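Local coordinates for tail protein, 43 kDa (Neisseria meningitidis MC58, PDB 3D37), which is of unknown function but probably forms part of a phage-like tail baseplate, as do related baseplate hub proteins, at residues T150-L155 with P166-D171. Residues are numbered along the deposited sequence; the frame is centred on the assembly and turned at random.
Sequences TVWQAL and PWLEPD
The indole of Trp152 rests one face on the ring of Pro166, whose CG stands 3.5 Å above the indole plane and offset toward its rim, while the CA of Trp167 meets the six-membered ring at its edge, 3.9 Å from Trp152 CH2. This is helix-on-sheet packing: the first turn of helix 151-161 lies against strand 165-168, an outer strand of a small three-stranded mixed sheet, within the region related to the second domain of gp44-like baseplate hubs. The axes of 151-155 and 166-168 approach to 9.6 Å, their directions 131° apart. The side chains meet by apolar packing, and Pro166 O also comes to 3.4 Å from Trp152 CZ2, obliquely to the ring. Proline suits the strand here because its compact ring sets CB and CG methylenes against the indole, a CH-pi-like approach. With CG anti to the backbone N (chi1 -157°), Trp152 carries the far end of its wide ring system over to the strand. There CZ3 meets the CD2 branch of Leu168 obliquely, at 3.8 Å. Leu155 and Pro166 lie alongside each other, pointing opposite ways, with Leu155 CG 3.9 Å from Pro166 CB; Leu174 of the next strand touches both leucines, and Ala95 and Leu98 of helix 95-100 pack on the indole. At the helix N-terminus, Thr150 as N-cap and Gln153 in the first turn form a capping box, hydroxyl and amide each suited to accepting a backbone N-H: Thr150 N donates to an in-plane lone pair of Gln153 OE1, and Gln153 N reaches Thr150 OG1 at 2.8 Å, nearly straight at 167°.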
loop_
_atom_site.group_PDB
_atom_site.type_symbol
_atom_site.label_atom_id
_atom_site.label_comp_id
_atom_site.label_asym_id
_atom_site.label_seq_id
_atom_site.Cartn_x
_atom_site.Cartn_y
_atom_site.Cartn_z
ATOM N N THR A 150 -14.610 30.539 -28.806
ATOM C CA THR A 150 -14.389 29.324 -29.462
ATOM C C THR A 150 -15.685 29.049 -30.161
ATOM O O THR A 150 -16.720 29.567 -29.794
ATOM C CB THR A 150 -14.063 28.182 -28.416
ATOM O OG1 THR A 150 -15.203 27.924 -27.564
ATOM C CG2 THR A 150 -12.827 28.539 -27.557
ATOM N N VAL A 151 -15.652 28.201 -31.160
ATOM C CA VAL A 151 -16.902 27.753 -31.782
ATOM C C VAL A 151 -17.893 27.197 -30.712
ATOM O O VAL A 151 -19.119 27.483 -30.761
ATOM C CB VAL A 151 -16.623 26.730 -32.908
ATOM C CG1 VAL A 151 -17.898 26.414 -33.681
ATOM C CG2 VAL A 151 -15.543 27.256 -33.865
ATOM N N TRP A 152 -17.347 26.402 -29.773
ATOM C CA TRP A 152 -18.103 25.801 -28.681
ATOM C C TRP A 152 -18.778 26.834 -27.776
ATOM O O TRP A 152 -19.971 26.774 -27.585
ATOM C CB TRP A 152 -17.268 24.818 -27.828
ATOM C CG TRP A 152 -18.200 23.905 -27.162
ATOM C CD1 TRP A 152 -18.642 23.974 -25.852
ATOM C CD2 TRP A 152 -18.957 22.887 -27.783
ATOM N NE1 TRP A 152 -19.610 23.035 -25.638
ATOM C CE2 TRP A 152 -19.814 22.332 -26.787
ATOM C CE3 TRP A 152 -18.952 22.324 -29.067
ATOM C CZ2 TRP A 152 -20.652 21.261 -27.037
ATOM C CZ3 TRP A 152 -19.790 21.278 -29.322
ATOM C CH2 TRP A 152 -20.624 20.731 -28.316
ATOM N N GLN A 153 -18.013 27.751 -27.219
ATOM C CA GLN A 153 -18.572 28.887 -26.465
ATOM C C GLN A 153 -19.675 29.602 -27.188
ATOM O O GLN A 153 -20.720 29.887 -26.595
ATOM C CB GLN A 153 -17.500 29.908 -26.166
ATOM C CG GLN A 153 -16.636 29.514 -25.027
ATOM C CD GLN A 153 -15.433 30.431 -24.869
ATOM O OE1 GLN A 153 -14.882 30.908 -25.855
ATOM N NE2 GLN A 153 -14.995 30.644 -23.626
ATOM N N ALA A 154 -19.459 29.861 -28.481
ATOM C CA ALA A 154 -20.415 30.570 -29.279
ATOM C C ALA A 154 -21.657 29.730 -29.466
ATOM O O ALA A 154 -22.791 30.226 -29.457
ATOM C CB ALA A 154 -19.798 30.936 -30.685
ATOM N N LEU A 155 -21.442 28.443 -29.660
ATOM C CA LEU A 155 -22.542 27.556 -29.880
ATOM C C LEU A 155 -23.404 27.410 -28.583
ATOM O O LEU A 155 -24.639 27.276 -28.652
ATOM C CB LEU A 155 -21.969 26.208 -30.295
ATOM C CG LEU A 155 -22.746 25.160 -31.045
ATOM C CD1 LEU A 155 -23.398 25.737 -32.258
ATOM C CD2 LEU A 155 -21.690 24.145 -31.420
ATOM N N PRO A 166 -25.690 22.510 -26.823
ATOM C CA PRO A 166 -25.058 21.658 -27.820
ATOM C C PRO A 166 -24.407 20.390 -27.254
ATOM O O PRO A 166 -23.852 20.430 -26.162
ATOM C CB PRO A 166 -23.954 22.550 -28.378
ATOM C CG PRO A 166 -23.528 23.347 -27.237
ATOM C CD PRO A 166 -24.756 23.538 -26.346
ATOM N N TRP A 167 -24.463 19.291 -28.013
ATOM C CA TRP A 167 -23.569 18.158 -27.760
ATOM C C TRP A 167 -23.345 17.386 -29.011
ATOM O O TRP A 167 -24.137 17.487 -29.932
ATOM C CB TRP A 167 -24.125 17.227 -26.676
ATOM C CG TRP A 167 -25.433 16.558 -27.007
ATOM C CD1 TRP A 167 -25.598 15.349 -27.569
ATOM C CD2 TRP A 167 -26.761 17.063 -26.753
ATOM N NE1 TRP A 167 -26.938 15.065 -27.714
ATOM C CE2 TRP A 167 -27.663 16.098 -27.199
ATOM C CE3 TRP A 167 -27.255 18.243 -26.193
ATOM C CZ2 TRP A 167 -29.020 16.246 -27.067
ATOM C CZ3 TRP A 167 -28.559 18.390 -26.048
ATOM C CH2 TRP A 167 -29.451 17.421 -26.486
ATOM N N LEU A 168 -22.287 16.574 -28.998
ATOM C CA LEU A 168 -22.086 15.515 -29.980
ATOM C C LEU A 168 -22.704 14.198 -29.576
ATOM O O LEU A 168 -22.579 13.747 -28.436
ATOM C CB LEU A 168 -20.576 15.282 -30.255
ATOM C CG LEU A 168 -19.858 16.277 -31.147
ATOM C CD1 LEU A 168 -20.346 16.159 -32.619
ATOM C CD2 LEU A 168 -20.098 17.658 -30.590
ATOM N N GLU A 169 -23.339 13.573 -30.562
ATOM C CA GLU A 169 -23.852 12.240 -30.463
ATOM C C GLU A 169 -22.791 11.233 -30.826
ATOM O O GLU A 169 -21.788 11.568 -31.436
ATOM C CB GLU A 169 -25.053 12.058 -31.394
ATOM C CG GLU A 169 -26.172 13.003 -31.064
ATOM C CD GLU A 169 -27.513 12.319 -30.905
ATOM O OE1 GLU A 169 -28.247 12.150 -31.919
ATOM O OE2 GLU A 169 -27.856 11.995 -29.745
ATOM N N PRO A 170 -22.995 10.001 -30.419
ATOM C CA PRO A 170 -22.066 8.928 -30.693
ATOM C C PRO A 170 -21.533 8.810 -32.139
ATOM O O PRO A 170 -20.335 8.532 -32.341
ATOM C CB PRO A 170 -22.850 7.696 -30.246
ATOM C CG PRO A 170 -23.616 8.187 -29.094
ATOM C CD PRO A 170 -24.086 9.548 -29.527
ATOM N N ASP A 171 -22.397 8.970 -33.125
ATOM C CA ASP A 171 -21.961 8.897 -34.517
ATOM C C ASP A 171 -21.334 10.171 -35.063
ATOM O O ASP A 171 -21.111 10.234 -36.238
ATOM C CB ASP A 171 -23.100 8.433 -35.464
ATOM C CG ASP A 171 -24.206 9.459 -35.646
ATOM O OD1 ASP A 171 -24.173 10.564 -35.048
ATOM O OD2 ASP A 171 -25.167 9.088 -36.369
#